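Local coordinates for muconate lactonizing enzyme (Corynebacterium glutamicum, PDB 3I4K), which belongs to the muconate lactonizing enzyme family of the enolase superfamily and carries a magnesium ion in its barrel domain, at residues 146-157 and 183-194. Numbering follows the deposited sequence.
Sequences VLPLDVAVAEIE and RVAELAREVGDR
Leu187 is the knob of this helix pair, seated in a hole formed by Leu149, Ala152, Val153 and Ile156. Its CG stands anti to the backbone N (chi1 172°), which carries the two methyls over to the other helix: CD1 presses on Ala152 CB at 3.3 Å, tight for two carbons, and CD2 meets Ile156 CD1 tip to tip. Alanine, with a single methyl, suits the floor of such a hole. Leu149 crosses the Glu186 side chain at about a right angle, its CD2 3.3 Å from Glu186 OE1, while its CD1 lies 3.6 Å from Leu187 CB. Four residues after Leu187, Val191 CG1 meets Ile156 CG2 at 3.6 Å, the branched side chains filling the seam.

Polar bonds close both ends. Arg183 NH1 donates to Leu147 O (2.9 Å) on a lone pair in the carbonyl plane, though the bond is bent, 132° at the hydrogen. Val146 CG2 lies over one face of this guanidinium and Val184 CG2 over the opposite one, toward its rim; NH2 makes a salt bridge to Asp180 and a hydrogen bond to Lys171 O, which should limit rotation of the guanidinium. At the far end, Arg194 NH2 reaches Glu157 OE1 on its syn side at 2.8 Å, a salt bridge with the carboxylate and guanidinium planes 31° apart; both long side chains bend to span the gap.

Helices 149-163 and 177-189 are successive outer helices of the enolase-type barrel and run in roughly the same direction, as successive beta-alpha units of a barrel do. Beneath them, Leu144 of strand 137-144 supports Ala152 and Ile156, while Leu170 and Leu197 of strands 167-171 and 196-200 back Leu187.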
loop_
_atom_site.group_PDB
_atom_site.type_symbol
_atom_site.label_atom_id
_atom_site.label_comp_id
_atom_site.label_asym_id
_atom_site.label_seq_id
_atom_site.Cartn_x
_atom_site.Cartn_y
_atom_site.Cartn_z
ATOM N N VAL A 146 -20.949 24.375 -11.968
ATOM C CA VAL A 146 -22.359 24.557 -12.281
ATOM C C VAL A 146 -22.470 25.663 -13.334
ATOM O O VAL A 146 -22.006 26.779 -13.125
ATOM C CB VAL A 146 -23.178 24.909 -11.010
ATOM C CG1 VAL A 146 -22.561 26.099 -10.300
ATOM C CG2 VAL A 146 -24.630 25.196 -11.385
ATOM N N LEU A 147 -23.062 25.325 -14.477
ATOM C CA LEU A 147 -23.214 26.258 -15.597
ATOM C C LEU A 147 -24.582 26.112 -16.235
ATOM O O LEU A 147 -25.179 25.042 -16.193
ATOM C CB LEU A 147 -22.186 25.958 -16.696
ATOM C CG LEU A 147 -20.683 26.061 -16.464
ATOM C CD1 LEU A 147 -19.957 25.138 -17.433
ATOM C CD2 LEU A 147 -20.240 27.501 -16.647
ATOM N N PRO A 148 -25.083 27.187 -16.861
ATOM C CA PRO A 148 -26.395 27.126 -17.514
ATOM C C PRO A 148 -26.321 26.111 -18.656
ATOM O O PRO A 148 -25.244 25.876 -19.207
ATOM C CB PRO A 148 -26.597 28.559 -18.017
ATOM C CG PRO A 148 -25.827 29.380 -17.009
ATOM C CD PRO A 148 -24.567 28.569 -16.830
ATOM N N LEU A 149 -27.456 25.520 -19.014
ATOM C CA LEU A 149 -27.502 24.517 -20.073
ATOM C C LEU A 149 -26.726 24.833 -21.350
ATOM O O LEU A 149 -25.935 24.010 -21.827
ATOM C CB LEU A 149 -28.951 24.220 -20.463
ATOM C CG LEU A 149 -29.077 23.310 -21.691
ATOM C CD1 LEU A 149 -28.447 21.962 -21.401
ATOM C CD2 LEU A 149 -30.542 23.144 -22.061
ATOM N N ASP A 150 -26.972 26.014 -21.909
ATOM C CA ASP A 150 -26.326 26.439 -23.146
ATOM C C ASP A 150 -24.815 26.594 -23.000
ATOM O O ASP A 150 -24.055 26.184 -23.875
ATOM C CB ASP A 150 -26.942 27.765 -23.622
ATOM C CG ASP A 150 -28.434 27.655 -23.894
ATOM O OD1 ASP A 150 -29.179 27.197 -22.998
ATOM O OD2 ASP A 150 -28.868 28.035 -25.002
ATOM N N VAL A 151 -24.389 27.203 -21.901
ATOM C CA VAL A 151 -22.968 27.406 -21.646
ATOM C C VAL A 151 -22.258 26.054 -21.516
ATOM O O VAL A 151 -21.168 25.856 -22.052
ATOM C CB VAL A 151 -22.751 28.209 -20.346
ATOM C CG1 VAL A 151 -21.272 28.470 -20.138
ATOM C CG2 VAL A 151 -23.522 29.511 -20.407
ATOM N N ALA A 152 -22.890 25.128 -20.800
ATOM C CA ALA A 152 -22.322 23.797 -20.590
ATOM C C ALA A 152 -22.137 23.047 -21.909
ATOM O O ALA A 152 -21.037 22.566 -22.209
ATOM C CB ALA A 152 -23.212 23.000 -19.658
ATOM N N VAL A 153 -23.212 22.947 -22.690
ATOM C CA VAL A 153 -23.157 22.259 -23.973
ATOM C C VAL A 153 -22.080 22.880 -24.852
ATOM O O VAL A 153 -21.382 22.184 -25.589
ATOM C CB VAL A 153 -24.495 22.351 -24.726
ATOM C CG1 VAL A 153 -24.375 21.651 -26.070
ATOM C CG2 VAL A 153 -25.608 21.730 -23.898
ATOM N N ALA A 154 -21.957 24.199 -24.774
ATOM C CA ALA A 154 -20.964 24.913 -25.562
ATOM C C ALA A 154 -19.556 24.538 -25.112
ATOM O O ALA A 154 -18.675 24.281 -25.938
ATOM C CB ALA A 154 -21.174 26.423 -25.420
ATOM N N GLU A 155 -19.347 24.508 -23.799
ATOM C CA GLU A 155 -18.038 24.176 -23.244
ATOM C C GLU A 155 -17.629 22.735 -23.551
ATOM O O GLU A 155 -16.445 22.442 -23.724
ATOM C CB GLU A 155 -18.026 24.397 -21.734
ATOM C CG GLU A 155 -16.644 24.280 -21.145
ATOM C CD GLU A 155 -16.603 24.630 -19.679
ATOM O OE1 GLU A 155 -17.201 25.657 -19.301
ATOM O OE2 GLU A 155 -15.964 23.884 -18.910
ATOM N N ILE A 156 -18.607 21.838 -23.620
ATOM C CA ILE A 156 -18.313 20.445 -23.930
ATOM C C ILE A 156 -17.838 20.343 -25.381
ATOM O O ILE A 156 -16.802 19.736 -25.654
ATOM C CB ILE A 156 -19.555 19.536 -23.695
ATOM C CG1 ILE A 156 -19.842 19.436 -22.192
ATOM C CG2 ILE A 156 -19.309 18.142 -24.259
ATOM C CD1 ILE A 156 -20.998 18.519 -21.830
ATOM N N GLU A 157 -18.585 20.955 -26.302
ATOM C CA GLU A 157 -18.229 20.950 -27.733
ATOM C C GLU A 157 -16.804 21.469 -27.926
ATOM O O GLU A 157 -15.998 20.883 -28.655
ATOM C CB GLU A 157 -19.179 21.851 -28.526
ATOM C CG GLU A 157 -20.641 21.530 -28.361
ATOM C CD GLU A 157 -21.020 20.213 -28.992
ATOM O OE1 GLU A 157 -20.283 19.227 -28.793
ATOM O OE2 GLU A 157 -22.063 20.166 -29.682
ATOM N N ARG A 183 -31.735 20.578 -16.137
ATOM C CA ARG A 183 -30.542 21.143 -16.749
ATOM C C ARG A 183 -29.597 20.046 -17.232
ATOM O O ARG A 183 -29.149 20.057 -18.384
ATOM C CB ARG A 183 -29.820 22.030 -15.732
ATOM C CG ARG A 183 -28.540 22.665 -16.233
ATOM C CD ARG A 183 -27.894 23.515 -15.142
ATOM N NE ARG A 183 -27.413 22.720 -14.013
ATOM C CZ ARG A 183 -26.172 22.251 -13.898
ATOM N NH1 ARG A 183 -25.275 22.496 -14.848
ATOM N NH2 ARG A 183 -25.818 21.547 -12.826
ATOM N N VAL A 184 -29.303 19.096 -16.346
ATOM C CA VAL A 184 -28.399 17.994 -16.665
ATOM C C VAL A 184 -29.023 16.979 -17.625
ATOM O O VAL A 184 -28.364 16.523 -18.559
ATOM C CB VAL A 184 -27.934 17.270 -15.370
ATOM C CG1 VAL A 184 -27.139 16.025 -15.717
ATOM C CG2 VAL A 184 -27.076 18.215 -14.534
ATOM N N ALA A 185 -30.284 16.625 -17.400
ATOM C CA ALA A 185 -30.944 15.667 -18.275
ATOM C C ALA A 185 -30.930 16.194 -19.704
ATOM O O ALA A 185 -30.603 15.465 -20.642
ATOM C CB ALA A 185 -32.378 15.428 -17.816
ATOM N N GLU A 186 -31.281 17.471 -19.862
ATOM C CA GLU A 186 -31.326 18.108 -21.176
ATOM C C GLU A 186 -29.953 18.152 -21.820
ATOM O O GLU A 186 -29.812 17.957 -23.026
ATOM C CB GLU A 186 -31.900 19.531 -21.066
ATOM C CG GLU A 186 -33.428 19.576 -20.953
ATOM C CD GLU A 186 -33.985 20.991 -20.777
ATOM O OE1 GLU A 186 -33.584 21.900 -21.539
ATOM O OE2 GLU A 186 -34.836 21.190 -19.879
ATOM N N LEU A 187 -28.935 18.411 -21.015
ATOM C CA LEU A 187 -27.583 18.459 -21.537
ATOM C C LEU A 187 -27.164 17.065 -21.980
ATOM O O LEU A 187 -26.379 16.913 -22.917
ATOM C CB LEU A 187 -26.628 18.985 -20.464
ATOM C CG LEU A 187 -25.134 18.935 -20.768
ATOM C CD1 LEU A 187 -24.423 19.946 -19.895
ATOM C CD2 LEU A 187 -24.596 17.535 -20.518
ATOM N N ALA A 188 -27.700 16.053 -21.300
ATOM C CA ALA A 188 -27.386 14.662 -21.605
ATOM C C ALA A 188 -27.997 14.229 -22.930
ATOM O O ALA A 188 -27.430 13.401 -23.641
ATOM C CB ALA A 188 -27.875 13.757 -20.482
ATOM N N ARG A 189 -29.154 14.784 -23.263
ATOM C CA ARG A 189 -29.808 14.435 -24.515
ATOM C C ARG A 189 -29.066 15.018 -25.704
ATOM O O ARG A 189 -29.217 14.545 -26.827
ATOM C CB ARG A 189 -31.252 14.928 -24.517
ATOM C CG ARG A 189 -32.153 14.123 -23.605
ATOM C CD ARG A 189 -33.561 14.686 -23.548
ATOM N NE ARG A 189 -34.368 13.982 -22.554
ATOM C CZ ARG A 189 -34.025 13.838 -21.277
ATOM N NH1 ARG A 189 -32.883 14.346 -20.834
ATOM N NH2 ARG A 189 -34.825 13.190 -20.438
ATOM N N GLU A 190 -28.253 16.036 -25.451
ATOM C CA GLU A 190 -27.498 16.680 -26.518
ATOM C C GLU A 190 -26.030 16.287 -26.574
ATOM O O GLU A 190 -25.305 16.743 -27.452
ATOM C CB GLU A 190 -27.572 18.197 -26.375
ATOM C CG GLU A 190 -28.954 18.786 -26.538
ATOM C CD GLU A 190 -28.911 20.296 -26.601
ATOM O OE1 GLU A 190 -28.220 20.822 -27.498
ATOM O OE2 GLU A 190 -29.561 20.953 -25.758
ATOM N N VAL A 191 -25.584 15.444 -25.652
ATOM C CA VAL A 191 -24.179 15.067 -25.633
ATOM C C VAL A 191 -23.945 13.613 -25.237
ATOM O O VAL A 191 -22.944 13.008 -25.623
ATOM C CB VAL A 191 -23.393 15.986 -24.656
ATOM C CG1 VAL A 191 -21.921 15.654 -24.689
ATOM C CG2 VAL A 191 -23.606 17.443 -25.023
ATOM N N GLY A 192 -24.876 13.056 -24.471
ATOM C CA GLY A 192 -24.751 11.686 -24.003
ATOM C C GLY A 192 -24.481 10.607 -25.035
ATOM O O GLY A 192 -24.239 9.454 -24.677
ATOM N N ASP A 193 -24.516 10.961 -26.314
ATOM C CA ASP A 193 -24.272 9.975 -27.360
ATOM C C ASP A 193 -22.807 9.965 -27.777
ATOM O O ASP A 193 -22.308 8.967 -28.299
ATOM C CB ASP A 193 -25.140 10.279 -28.584
ATOM C CG ASP A 193 -26.602 10.428 -28.233
ATOM O OD1 ASP A 193 -27.202 9.442 -27.754
ATOM O OD2 ASP A 193 -27.149 11.537 -28.433
ATOM N N ARG A 194 -22.122 11.079 -27.534
ATOM C CA ARG A 194 -20.726 11.216 -27.918
ATOM C C ARG A 194 -19.733 11.013 -26.779
ATOM O O ARG A 194 -18.579 10.663 -27.019
ATOM C CB ARG A 194 -20.489 12.597 -28.548
ATOM C CG ARG A 194 -21.341 12.892 -29.776
ATOM C CD ARG A 194 -20.783 14.064 -30.585
ATOM N NE ARG A 194 -20.910 15.355 -29.913
ATOM C CZ ARG A 194 -22.069 15.961 -29.669
ATOM N NH1 ARG A 194 -23.212 15.391 -30.036
ATOM N NH2 ARG A 194 -22.087 17.144 -29.070
#